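Local coordinates for uncharacterized protein (Porphyromonas gingivalis, PDB 1ZBS) that is of unknown function but probably acts as an N-acetylglucosamine kinase, transferring phosphate from ATP to the amino sugar, at residues Glu184-Lys189 and Arg194-Phe199; Ser157-Gln162 and Leu177-Ile182; Ala148-Leu153 and Tyr213-Asn218; Glu165-Ala170 and Ala204-Ile209. All blocks are in the same frame, centred on the assembly; numbering follows the deposited sequence.

Interaction 1. Residues Glu184-Lys189 and Arg194-Phe199; sequences ESVYRK and RFLAGF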
loop_
_atom_site.group_PDB
_atom_site.type_symbol
_atom_site.label_atom_id
_atom_site.label_comp_id
_atom_site.label_asym_id
_atom_site.label_seq_id
_atom_site.Cartn_x
_atom_site.Cartn_y
_atom_site.Cartn_z
ATOM N N GLU A 184 10.817 6.609 2.871
ATOM C CA GLU A 184 10.448 8.018 2.974
ATOM C C GLU A 184 9.492 8.426 1.833
ATOM O O GLU A 184 8.424 8.989 2.087
ATOM C CB GLU A 184 11.726 8.890 2.977
ATOM C CG GLU A 184 11.501 10.399 2.761
ATOM C CD GLU A 184 12.797 11.207 2.702
ATOM O OE1 GLU A 184 13.793 10.729 2.089
ATOM O OE2 GLU A 184 12.830 12.346 3.245
ATOM N N SER A 185 9.844 8.106 0.589
ATOM C CA SER A 185 8.996 8.472 -0.557
ATOM C C SER A 185 7.652 7.749 -0.580
ATOM O O SER A 185 6.629 8.328 -0.939
ATOM C CB SER A 185 9.723 8.192 -1.876
ATOM O OG SER A 185 10.929 8.929 -1.953
ATOM N N VAL A 186 7.662 6.479 -0.202
ATOM C CA VAL A 186 6.449 5.687 -0.185
ATOM C C VAL A 186 5.486 6.059 0.937
ATOM O O VAL A 186 4.279 6.173 0.714
ATOM C CB VAL A 186 6.791 4.184 -0.084
ATOM C CG1 VAL A 186 5.541 3.370 0.193
ATOM C CG2 VAL A 186 7.430 3.714 -1.386
ATOM N N TYR A 187 6.012 6.288 2.134
ATOM C CA TYR A 187 5.155 6.592 3.279
ATOM C C TYR A 187 5.040 8.044 3.741
ATOM O O TYR A 187 4.083 8.382 4.426
ATOM C CB TYR A 187 5.599 5.723 4.462
ATOM C CG TYR A 187 5.606 4.240 4.156
ATOM C CD1 TYR A 187 4.462 3.461 4.345
ATOM C CD2 TYR A 187 6.763 3.611 3.683
ATOM C CE1 TYR A 187 4.471 2.094 4.073
ATOM C CE2 TYR A 187 6.783 2.244 3.411
ATOM C CZ TYR A 187 5.630 1.494 3.610
ATOM O OH TYR A 187 5.628 0.142 3.343
ATOM N N ARG A 188 5.988 8.903 3.369
ATOM C CA ARG A 188 5.946 10.294 3.825
ATOM C C ARG A 188 6.084 11.353 2.732
ATOM O O ARG A 188 6.392 12.514 3.006
ATOM C CB ARG A 188 7.035 10.524 4.882
ATOM C CG ARG A 188 6.565 10.365 6.320
ATOM C CD ARG A 188 7.199 9.163 7.022
ATOM N NE ARG A 188 8.649 9.078 6.809
ATOM C CZ ARG A 188 9.383 8.012 7.128
ATOM N NH1 ARG A 188 10.692 8.006 6.887
ATOM N NH2 ARG A 188 8.807 6.951 7.690
ATOM N N LYS A 189 5.846 10.947 1.495
ATOM C CA LYS A 189 5.952 11.847 0.362
ATOM C C LYS A 189 4.649 11.786 -0.414
ATOM O O LYS A 189 3.980 10.762 -0.430
ATOM C CB LYS A 189 7.092 11.392 -0.541
ATOM C CG LYS A 189 8.152 12.427 -0.798
ATOM C CD LYS A 189 8.911 12.769 0.462
ATOM C CE LYS A 189 9.987 13.801 0.158
ATOM N NZ LYS A 189 10.793 14.147 1.357
ATOM N N ARG A 194 2.864 7.464 -8.013
ATOM C CA ARG A 194 3.674 7.911 -9.141
ATOM C C ARG A 194 5.135 7.566 -8.910
ATOM O O ARG A 194 5.865 7.232 -9.848
ATOM C CB ARG A 194 3.540 9.421 -9.342
ATOM C CG ARG A 194 2.182 9.861 -9.870
ATOM C CD ARG A 194 2.123 11.378 -9.986
ATOM N NE ARG A 194 0.752 11.871 -10.037
ATOM C CZ ARG A 194 0.416 13.143 -9.857
ATOM N NH1 ARG A 194 1.361 14.044 -9.617
ATOM N NH2 ARG A 194 -0.857 13.509 -9.912
ATOM N N PHE A 195 5.564 7.659 -7.656
ATOM C CA PHE A 195 6.935 7.327 -7.310
ATOM C C PHE A 195 7.167 5.861 -7.677
ATOM O O PHE A 195 8.116 5.523 -8.391
ATOM C CB PHE A 195 7.173 7.520 -5.811
ATOM C CG PHE A 195 8.503 7.000 -5.347
ATOM C CD1 PHE A 195 9.683 7.649 -5.713
ATOM C CD2 PHE A 195 8.582 5.843 -4.580
ATOM C CE1 PHE A 195 10.926 7.152 -5.322
ATOM C CE2 PHE A 195 9.820 5.336 -4.181
ATOM C CZ PHE A 195 10.997 5.991 -4.552
ATOM N N LEU A 196 6.275 5.006 -7.183
ATOM C CA LEU A 196 6.342 3.573 -7.419
ATOM C C LEU A 196 6.224 3.169 -8.896
ATOM O O LEU A 196 6.939 2.275 -9.354
ATOM C CB LEU A 196 5.254 2.863 -6.603
ATOM C CG LEU A 196 5.513 2.768 -5.095
ATOM C CD1 LEU A 196 4.299 2.164 -4.411
ATOM C CD2 LEU A 196 6.758 1.911 -4.837
ATOM N N ALA A 197 5.341 3.843 -9.630
ATOM C CA ALA A 197 5.123 3.553 -11.039
ATOM C C ALA A 197 6.241 4.076 -11.940
ATOM O O ALA A 197 6.246 3.803 -13.135
ATOM C CB ALA A 197 3.785 4.141 -11.488
ATOM N N GLY A 198 7.186 4.819 -11.373
ATOM C CA GLY A 198 8.270 5.360 -12.173
ATOM C C GLY A 198 9.450 4.424 -12.375
ATOM O O GLY A 198 10.469 4.813 -12.950
ATOM N N PHE A 199 9.319 3.186 -11.917
ATOM C CA PHE A 199 10.388 2.210 -12.043
ATOM C C PHE A 199 10.027 1.133 -13.045
ATOM O O PHE A 199 10.671 0.082 -13.118
ATOM C CB PHE A 199 10.667 1.575 -10.685
ATOM C CG PHE A 199 11.063 2.567 -9.633
ATOM C CD1 PHE A 199 12.221 3.329 -9.781
ATOM C CD2 PHE A 199 10.286 2.747 -8.499
ATOM C CE1 PHE A 199 12.594 4.252 -8.809
ATOM C CE2 PHE A 199 10.654 3.669 -7.523
ATOM C CZ PHE A 199 11.808 4.422 -7.679
#
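With CG of Phe195 trans to its own backbone N (chi1 171°), the ring reaches out from helix 192-197 and turns one face to Ser185 CB. The backbone of helix 179-188 already directs that CB at the ring; chi1 of -59° sets Ser185 OG beside its own backbone N, off the ring centre, where it bonds to the carbonyl of Asp181, one turn earlier. Ser185 CB sits 3.5 Å from the centroid of the Phe195 ring and 5° off the ring normal, a nearly vertical CH-pi contact over the middle of the face. On the opposite face of the Phe195 ring, Phe199 CE2 lies 3.7 Å above the plane, shifted toward the rim, so the phenyl group is covered on both sides. These are two consecutive helices joined by a short loop, within the all-helical part of the chain between helices 147-159 and 210-229. Val186 extends the contact with a single methyl: Val186 CG2 meets Phe195 CD2 obliquely at 4.0 Å, and the same CG2 also touches Leu196 CD2 at 4.0 Å, its side chain crossing both partners at about a right angle. The first helix also faces the other protomer: Tyr187 OH bonds to Leu137 O and to the backbone N of Ile140 and Leu141, all of the second subunit, and Leu141 of that subunit packs on Val186 and Leu196. Lys189, beyond the clearly helical residues, makes a long, weak salt bridge from NZ to Glu184 OE2 (3.3 Å).

Interaction 2. Residues Ser157-Gln162 and Leu177-Ile182; sequences SLLKGQ and LTSADI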
loop_
_atom_site.group_PDB
_atom_site.type_symbol
_atom_site.label_atom_id
_atom_site.label_comp_id
_atom_site.label_asym_id
_atom_site.label_seq_id
_atom_site.Cartn_x
_atom_site.Cartn_y
_atom_site.Cartn_z
ATOM N N SER A 157 10.137 -7.337 -3.175
ATOM C CA SER A 157 10.894 -8.572 -3.311
ATOM C C SER A 157 12.376 -8.287 -3.535
ATOM O O SER A 157 13.245 -9.013 -3.056
ATOM C CB SER A 157 10.354 -9.385 -4.481
ATOM O OG SER A 157 10.429 -8.612 -5.657
ATOM N N LEU A 158 12.667 -7.230 -4.277
ATOM C CA LEU A 158 14.055 -6.865 -4.543
ATOM C C LEU A 158 14.783 -6.577 -3.221
ATOM O O LEU A 158 15.863 -7.101 -2.956
ATOM C CB LEU A 158 14.079 -5.629 -5.434
ATOM C CG LEU A 158 15.418 -5.059 -5.875
ATOM C CD1 LEU A 158 15.938 -5.835 -7.077
ATOM C CD2 LEU A 158 15.224 -3.603 -6.238
ATOM N N LEU A 159 14.168 -5.743 -2.396
ATOM C CA LEU A 159 14.734 -5.358 -1.114
ATOM C C LEU A 159 14.861 -6.531 -0.149
ATOM O O LEU A 159 15.708 -6.515 0.743
ATOM C CB LEU A 159 13.878 -4.255 -0.496
ATOM C CG LEU A 159 14.468 -2.844 -0.430
ATOM C CD1 LEU A 159 15.572 -2.644 -1.464
ATOM C CD2 LEU A 159 13.341 -1.847 -0.615
ATOM N N LYS A 160 14.040 -7.556 -0.338
ATOM C CA LYS A 160 14.090 -8.711 0.540
ATOM C C LYS A 160 14.798 -9.923 -0.052
ATOM O O LYS A 160 14.507 -11.072 0.296
ATOM C CB LYS A 160 12.679 -9.058 1.001
ATOM C CG LYS A 160 12.044 -7.878 1.715
ATOM C CD LYS A 160 11.244 -8.284 2.921
ATOM C CE LYS A 160 10.655 -7.049 3.563
ATOM N NZ LYS A 160 9.794 -7.373 4.749
ATOM N N GLY A 161 15.733 -9.645 -0.955
ATOM C CA GLY A 161 16.528 -10.686 -1.570
ATOM C C GLY A 161 15.811 -11.767 -2.344
ATOM O O GLY A 161 16.251 -12.914 -2.342
ATOM N N GLN A 162 14.719 -11.433 -3.015
ATOM C CA GLN A 162 14.016 -12.455 -3.776
ATOM C C GLN A 162 14.413 -12.414 -5.250
ATOM O O GLN A 162 13.933 -13.214 -6.055
ATOM C CB GLN A 162 12.504 -12.289 -3.617
ATOM C CG GLN A 162 12.044 -12.392 -2.171
ATOM C CD GLN A 162 12.531 -13.667 -1.490
ATOM O OE1 GLN A 162 13.240 -13.614 -0.482
ATOM N NE2 GLN A 162 12.157 -14.812 -2.040
ATOM N N LEU A 177 19.118 5.502 -4.966
ATOM C CA LEU A 177 18.236 5.397 -3.821
ATOM C C LEU A 177 18.785 4.417 -2.806
ATOM O O LEU A 177 19.704 3.640 -3.083
ATOM C CB LEU A 177 16.842 4.930 -4.256
ATOM C CG LEU A 177 15.934 5.940 -4.965
ATOM C CD1 LEU A 177 14.748 5.207 -5.602
ATOM C CD2 LEU A 177 15.462 6.986 -3.967
ATOM N N THR A 178 18.213 4.480 -1.616
ATOM C CA THR A 178 18.575 3.567 -0.562
ATOM C C THR A 178 17.254 3.090 -0.002
ATOM O O THR A 178 16.201 3.654 -0.314
ATOM C CB THR A 178 19.382 4.241 0.550
ATOM O OG1 THR A 178 19.853 3.226 1.446
ATOM C CG2 THR A 178 18.525 5.232 1.328
ATOM N N SER A 179 17.308 2.056 0.825
ATOM C CA SER A 179 16.096 1.522 1.411
ATOM C C SER A 179 15.359 2.621 2.173
ATOM O O SER A 179 14.145 2.783 2.021
ATOM C CB SER A 179 16.434 0.355 2.339
ATOM O OG SER A 179 15.332 -0.529 2.453
ATOM N N ALA A 180 16.088 3.398 2.970
ATOM C CA ALA A 180 15.452 4.461 3.740
ATOM C C ALA A 180 14.794 5.525 2.845
ATOM O O ALA A 180 13.718 6.030 3.180
ATOM C CB ALA A 180 16.461 5.103 4.702
ATOM N N ASP A 181 15.411 5.866 1.711
ATOM C CA ASP A 181 14.793 6.864 0.815
ATOM C C ASP A 181 13.477 6.308 0.250
ATOM O O ASP A 181 12.487 7.037 0.121
ATOM C CB ASP A 181 15.716 7.245 -0.360
ATOM C CG ASP A 181 17.009 7.906 0.089
ATOM O OD1 ASP A 181 16.975 8.718 1.037
ATOM O OD2 ASP A 181 18.065 7.623 -0.525
ATOM N N ILE A 182 13.470 5.022 -0.088
ATOM C CA ILE A 182 12.267 4.398 -0.622
ATOM C C ILE A 182 11.137 4.471 0.417
ATOM O O ILE A 182 10.007 4.851 0.090
ATOM C CB ILE A 182 12.570 2.941 -1.060
ATOM C CG1 ILE A 182 13.564 2.979 -2.229
ATOM C CG2 ILE A 182 11.294 2.218 -1.477
ATOM C CD1 ILE A 182 14.036 1.640 -2.719
#
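Leu159 and Ile182 reach toward each other tip to tip, where the end of helix 147-159 meets the start of helix 179-188. The first helix closes in a Schellman motif: Gln162 N bonds to Ser157 O at 2.8 Å, Gly161 N bonds to Leu158 O at 3.2 Å, and Gly161 supplies the left-handed C-prime backbone. Leu159, in the last helical turn, is the side chain that crosses to the other helix. Both its torsions fall away from staggered positions, chi1 at -109° and chi2 at 23°, an unusual leucine conformation that presents CG and CD2 to the neighbouring helix. Ser179 meets this branch with its oxygen. Its OG is trans to the backbone N (chi1 -154°) and approaches Leu159 CG to 3.8 Å, with Leu159 CD2 close behind, a van der Waals contact of a hydroxyl against an aliphatic branch. Ile182 lies one turn further along the helix, and its extended CG1 arm carries CD1 to the end of Leu159 CD2. Thr178 is the N-cap residue before helix 179-188; its own side chain does not cap, and Thr178 N gives a weak bond to Asp181 OD2 at 3.3 Å. Leu159 also rests on Cys168 of helix 167-174 and on Leu137 of the second subunit, while Lys160 turns its NZ to Glu144, Asn227 and the Pro136 carbonyl, all of that other subunit. The contact between the two helices is thus part of the seam with the partner chain, with Leu159 CD2 and Ile182 CD1 4.1 Å apart.

Interaction 3. Residues Ala148-Leu153 and Tyr213-Asn218; sequences AVLGRL and YSLVQN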
loop_
_atom_site.group_PDB
_atom_site.type_symbol
_atom_site.label_atom_id
_atom_site.label_comp_id
_atom_site.label_asym_id
_atom_site.label_seq_id
_atom_site.Cartn_x
_atom_site.Cartn_y
_atom_site.Cartn_z
ATOM N N ALA A 148 2.033 1.137 -10.658
ATOM C CA ALA A 148 2.314 1.424 -9.260
ATOM C C ALA A 148 2.396 0.098 -8.516
ATOM O O ALA A 148 3.256 -0.085 -7.657
ATOM C CB ALA A 148 1.226 2.302 -8.654
ATOM N N VAL A 149 1.516 -0.836 -8.851
ATOM C CA VAL A 149 1.549 -2.110 -8.166
ATOM C C VAL A 149 2.757 -2.936 -8.573
ATOM O O VAL A 149 3.407 -3.538 -7.721
ATOM C CB VAL A 149 0.254 -2.887 -8.381
ATOM C CG1 VAL A 149 0.376 -4.285 -7.781
ATOM C CG2 VAL A 149 -0.886 -2.140 -7.708
ATOM N N LEU A 150 3.074 -2.962 -9.865
ATOM C CA LEU A 150 4.251 -3.695 -10.329
ATOM C C LEU A 150 5.444 -3.148 -9.560
ATOM O O LEU A 150 6.293 -3.895 -9.084
ATOM C CB LEU A 150 4.475 -3.463 -11.823
ATOM C CG LEU A 150 3.423 -4.035 -12.779
ATOM C CD1 LEU A 150 3.828 -3.708 -14.229
ATOM C CD2 LEU A 150 3.307 -5.536 -12.574
ATOM N N GLY A 151 5.488 -1.826 -9.436
ATOM C CA GLY A 151 6.570 -1.183 -8.714
ATOM C C GLY A 151 6.697 -1.584 -7.249
ATOM O O GLY A 151 7.793 -1.922 -6.802
ATOM N N ARG A 152 5.611 -1.552 -6.482
ATOM C CA ARG A 152 5.755 -1.924 -5.079
ATOM C C ARG A 152 6.060 -3.411 -4.919
ATOM O O ARG A 152 6.832 -3.798 -4.035
ATOM C CB ARG A 152 4.527 -1.546 -4.246
ATOM C CG ARG A 152 3.280 -2.355 -4.500
ATOM C CD ARG A 152 2.337 -2.233 -3.306
ATOM N NE ARG A 152 0.949 -2.376 -3.714
ATOM C CZ ARG A 152 0.290 -3.523 -3.761
ATOM N NH1 ARG A 152 0.888 -4.652 -3.415
ATOM N NH2 ARG A 152 -0.971 -3.536 -4.169
ATOM N N LEU A 153 5.469 -4.244 -5.769
ATOM C CA LEU A 153 5.741 -5.673 -5.698
ATOM C C LEU A 153 7.231 -5.871 -5.981
ATOM O O LEU A 153 7.953 -6.516 -5.216
ATOM C CB LEU A 153 4.898 -6.448 -6.731
ATOM C CG LEU A 153 3.386 -6.522 -6.493
ATOM C CD1 LEU A 153 2.716 -7.269 -7.646
ATOM C CD2 LEU A 153 3.087 -7.240 -5.165
ATOM N N TYR A 213 9.858 -11.589 -14.737
ATOM C CA TYR A 213 8.790 -11.972 -15.654
ATOM C C TYR A 213 7.582 -12.592 -14.934
ATOM O O TYR A 213 6.444 -12.208 -15.193
ATOM C CB TYR A 213 9.329 -12.946 -16.720
ATOM C CG TYR A 213 8.325 -13.289 -17.807
ATOM C CD1 TYR A 213 7.309 -14.220 -17.581
ATOM C CD2 TYR A 213 8.351 -12.633 -19.038
ATOM C CE1 TYR A 213 6.337 -14.484 -18.553
ATOM C CE2 TYR A 213 7.385 -12.887 -20.017
ATOM C CZ TYR A 213 6.380 -13.811 -19.765
ATOM O OH TYR A 213 5.403 -14.036 -20.712
ATOM N N SER A 214 7.817 -13.537 -14.031
ATOM C CA SER A 214 6.705 -14.156 -13.332
ATOM C C SER A 214 5.996 -13.128 -12.445
ATOM O O SER A 214 4.790 -13.226 -12.210
ATOM C CB SER A 214 7.178 -15.337 -12.488
ATOM O OG SER A 214 7.886 -14.894 -11.347
ATOM N N LEU A 215 6.742 -12.141 -11.951
ATOM C CA LEU A 215 6.147 -11.100 -11.118
ATOM C C LEU A 215 5.145 -10.289 -11.949
ATOM O O LEU A 215 4.019 -10.042 -11.513
ATOM C CB LEU A 215 7.232 -10.185 -10.538
ATOM C CG LEU A 215 6.767 -8.989 -9.689
ATOM C CD1 LEU A 215 7.850 -8.622 -8.657
ATOM C CD2 LEU A 215 6.468 -7.803 -10.599
ATOM N N VAL A 216 5.550 -9.886 -13.149
ATOM C CA VAL A 216 4.673 -9.112 -14.026
ATOM C C VAL A 216 3.499 -9.954 -14.508
ATOM O O VAL A 216 2.366 -9.478 -14.598
ATOM C CB VAL A 216 5.453 -8.572 -15.238
ATOM C CG1 VAL A 216 4.505 -7.879 -16.208
ATOM C CG2 VAL A 216 6.516 -7.586 -14.751
ATOM N N GLN A 217 3.796 -11.217 -14.799
ATOM C CA GLN A 217 2.816 -12.180 -15.270
ATOM C C GLN A 217 1.716 -12.444 -14.237
ATOM O O GLN A 217 0.528 -12.444 -14.569
ATOM C CB GLN A 217 3.540 -13.482 -15.620
ATOM C CG GLN A 217 2.660 -14.701 -15.845
ATOM C CD GLN A 217 3.486 -15.966 -16.065
ATOM O OE1 GLN A 217 4.018 -16.203 -17.156
ATOM N NE2 GLN A 217 3.614 -16.773 -15.017
ATOM N N ASN A 218 2.107 -12.662 -12.987
ATOM C CA ASN A 218 1.138 -12.937 -11.942
ATOM C C ASN A 218 0.253 -11.738 -11.655
ATOM O O ASN A 218 -0.924 -11.887 -11.316
ATOM C CB ASN A 218 1.843 -13.375 -10.661
ATOM C CG ASN A 218 2.632 -14.646 -10.853
ATOM O OD1 ASN A 218 2.300 -15.467 -11.712
ATOM N ND2 ASN A 218 3.676 -14.826 -10.053
#
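Apolar helix-helix packing joins Leu150 and Leu153 of helix 147-159 to Leu215 and Val216 of helix 210-229, at the point where the helical region leaves the C-terminal domain and comes back to it. The two short segments run roughly antiparallel, their N-to-C directions 139° apart, and their axes come within 10.3 Å. Leu215 does most of the touching. With CG anti to its backbone N (chi1 177°) it stretches straight across and forks over the facing helix: Leu215 CD1 lies 3.9 Å from Leu153 C and 4.1 Å from Leu153 CB, while Leu215 CD2 comes to 4.2 Å from Leu150 O. Leu215 therefore lies against the backbone of helix 147-159 as much as against its side chains. Going the other way, Leu150 swings its end inward and sets CD2 at 4.1 Å from Val216 CA, with its nearest Val216 methyl, CG2, a little farther off at 4.4 Å. Ser219, one turn on from Leu215, is touched by both Leu150 and Leu153, and Val216 leans back on Val251 of helix 249-258. Helix 210-229 thus sits between the helical region and the C-terminal domain, whose five-stranded mixed sheet, strand order 3-2-1-4-5, has the ribonuclease H-like order of the ASKHA fold, consistent with a sugar kinase.

Interaction 4. Residues Glu165-Ala170 and Ala204-Ile209; sequences EGLCEA and AQHLDI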
loop_
_atom_site.group_PDB
_atom_site.type_symbol
_atom_site.label_atom_id
_atom_site.label_comp_id
_atom_site.label_asym_id
_atom_site.label_seq_id
_atom_site.Cartn_x
_atom_site.Cartn_y
_atom_site.Cartn_z
ATOM N N GLU A 165 21.261 -12.100 -7.348
ATOM C CA GLU A 165 22.282 -11.314 -6.655
ATOM C C GLU A 165 22.744 -10.167 -7.538
ATOM O O GLU A 165 23.016 -10.353 -8.726
ATOM C CB GLU A 165 23.485 -12.203 -6.295
ATOM C CG GLU A 165 24.473 -11.629 -5.248
ATOM C CD GLU A 165 25.353 -10.482 -5.766
ATOM O OE1 GLU A 165 26.002 -10.637 -6.825
ATOM O OE2 GLU A 165 25.408 -9.430 -5.091
ATOM N N GLY A 166 22.826 -8.980 -6.947
ATOM C CA GLY A 166 23.264 -7.811 -7.688
ATOM C C GLY A 166 22.156 -6.936 -8.256
ATOM O O GLY A 166 22.353 -5.733 -8.417
ATOM N N LEU A 167 20.998 -7.519 -8.559
ATOM C CA LEU A 167 19.892 -6.748 -9.126
ATOM C C LEU A 167 19.491 -5.608 -8.210
ATOM O O LEU A 167 19.215 -4.495 -8.666
ATOM C CB LEU A 167 18.671 -7.639 -9.382
ATOM C CG LEU A 167 17.528 -7.033 -10.213
ATOM C CD1 LEU A 167 18.075 -6.491 -11.525
ATOM C CD2 LEU A 167 16.462 -8.089 -10.482
ATOM N N CYS A 168 19.457 -5.881 -6.914
ATOM C CA CYS A 168 19.074 -4.855 -5.960
ATOM C C CYS A 168 20.054 -3.702 -6.051
ATOM O O CYS A 168 19.655 -2.555 -6.240
ATOM C CB CYS A 168 19.064 -5.423 -4.538
ATOM S SG CYS A 168 18.410 -4.280 -3.309
ATOM N N GLU A 169 21.341 -4.014 -5.927
ATOM C CA GLU A 169 22.370 -2.989 -5.995
ATOM C C GLU A 169 22.366 -2.286 -7.351
ATOM O O GLU A 169 22.654 -1.096 -7.436
ATOM C CB GLU A 169 23.754 -3.590 -5.713
ATOM C CG GLU A 169 23.916 -4.164 -4.309
ATOM C CD GLU A 169 23.549 -5.637 -4.231
ATOM O OE1 GLU A 169 22.418 -5.999 -4.614
ATOM O OE2 GLU A 169 24.398 -6.435 -3.785
ATOM N N ALA A 170 22.026 -3.022 -8.404
ATOM C CA ALA A 170 21.971 -2.452 -9.747
ATOM C C ALA A 170 20.813 -1.450 -9.846
ATOM O O ALA A 170 20.930 -0.418 -10.513
ATOM C CB ALA A 170 21.795 -3.562 -10.780
ATOM N N ALA A 204 10.676 -3.559 -17.194
ATOM C CA ALA A 204 10.507 -3.966 -18.581
ATOM C C ALA A 204 11.841 -4.359 -19.203
ATOM O O ALA A 204 11.912 -5.295 -20.001
ATOM C CB ALA A 204 9.872 -2.835 -19.385
ATOM N N GLN A 205 12.901 -3.651 -18.833
ATOM C CA GLN A 205 14.219 -3.942 -19.383
ATOM C C GLN A 205 14.882 -5.176 -18.776
ATOM O O GLN A 205 15.973 -5.558 -19.190
ATOM C CB GLN A 205 15.132 -2.718 -19.226
ATOM C CG GLN A 205 14.864 -1.638 -20.269
ATOM C CD GLN A 205 15.726 -0.403 -20.094
ATOM O OE1 GLN A 205 16.931 -0.492 -19.836
ATOM N NE2 GLN A 205 15.116 0.763 -20.257
ATOM N N HIS A 206 14.206 -5.810 -17.824
ATOM C CA HIS A 206 14.749 -6.982 -17.158
ATOM C C HIS A 206 13.844 -8.201 -17.202
ATOM O O HIS A 206 14.016 -9.136 -16.415
ATOM C CB HIS A 206 15.080 -6.637 -15.707
ATOM C CG HIS A 206 16.333 -5.834 -15.553
ATOM N ND1 HIS A 206 17.587 -6.401 -15.611
ATOM C CD2 HIS A 206 16.526 -4.508 -15.366
ATOM C CE1 HIS A 206 18.501 -5.457 -15.466
ATOM N NE2 HIS A 206 17.882 -4.300 -15.315
ATOM N N LEU A 207 12.894 -8.193 -18.132
ATOM C CA LEU A 207 11.944 -9.296 -18.303
ATOM C C LEU A 207 12.646 -10.600 -18.670
ATOM O O LEU A 207 12.055 -11.680 -18.588
ATOM C CB LEU A 207 10.931 -8.946 -19.394
ATOM C CG LEU A 207 9.951 -7.816 -19.080
ATOM C CD1 LEU A 207 9.186 -7.422 -20.335
ATOM C CD2 LEU A 207 9.006 -8.270 -17.988
ATOM N N ASP A 208 13.903 -10.492 -19.093
ATOM C CA ASP A 208 14.680 -11.665 -19.463
ATOM C C ASP A 208 15.016 -12.484 -18.227
ATOM O O ASP A 208 15.486 -13.615 -18.330
ATOM C CB ASP A 208 15.969 -11.259 -20.201
ATOM C CG ASP A 208 16.541 -9.932 -19.717
ATOM O OD1 ASP A 208 15.915 -8.873 -19.978
ATOM O OD2 ASP A 208 17.621 -9.947 -19.080
ATOM N N ILE A 209 14.768 -11.905 -17.057
ATOM C CA ILE A 209 15.028 -12.581 -15.790
ATOM C C ILE A 209 13.723 -13.212 -15.308
ATOM O O ILE A 209 12.692 -12.539 -15.242
ATOM C CB ILE A 209 15.510 -11.588 -14.714
ATOM C CG1 ILE A 209 16.808 -10.904 -15.166
ATOM C CG2 ILE A 209 15.701 -12.306 -13.403
ATOM C CD1 ILE A 209 17.304 -9.850 -14.200
#
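A pair of overlapping type I turns, Ala204 to Leu207 and His206 to Ile209, makes up the loop between helices 200-204 and 210-229, and across from it begins helix 167-174. Leu167, the first residue of that helix, joins the two by placing one methyl on each of two loop side chains. Its CG is trans to the backbone N (chi1 -169°), which carries the isobutyl group away from the helix toward the loop. Leu167 CD1 rides over one face of the His206 ring, 4.2 Å from the centroid and 14° off the normal, a CH-pi contact displaced toward the rim; the two side chains slide past each other in opposite directions. The other branch meets a different partner: Leu167 CD2 and Ile209 CD1 approach tip to tip at 4.2 Å. What presents the two loop side chains together is the second turn, closed by a bond from Ile209 N to His206 O of 2.9 Å. Ile209 then occupies the N-cap position of helix 210-229. In segment 165-170, Gly166 is the N-cap residue of helix 167-174, with a positive phi of 96°, and its O accepts from Ala170 N at 2.7 Å, the first turn of the helix. Leu167 has Leu158 of helix 147-159 beside it as well, Ile209 leans on Pro164, and the His206 ring meets that of Phe202. Such apolar contact of a helix's first turn with the loop entering another helix belongs to the helical region set into the C-terminal ribonuclease H-like domain of this ASKHA-family protein.

Interaction 3 closes a long loop of the chain, and interactions 1, 2 and 4 are nested inside it, all within the helical region. Interactions 2 and 4, centres about 13 Å apart, alternate along the chain and meet where Leu158 CD1 comes 3.5 Å from Cys168 CA. Interactions 1 and 2 share helix 179-188 and are bridged by Leu177, whose CD1 is 3.7 Å from Phe199 CZ. Interaction 1 touches interaction 3 through Leu196, with its CB 3.7 Å from Ala148 O. Tyr213 CB, 3.5 Å from Leu207 O, joins interactions 3 and 4. Interactions 1 and 2 both also face the second subunit.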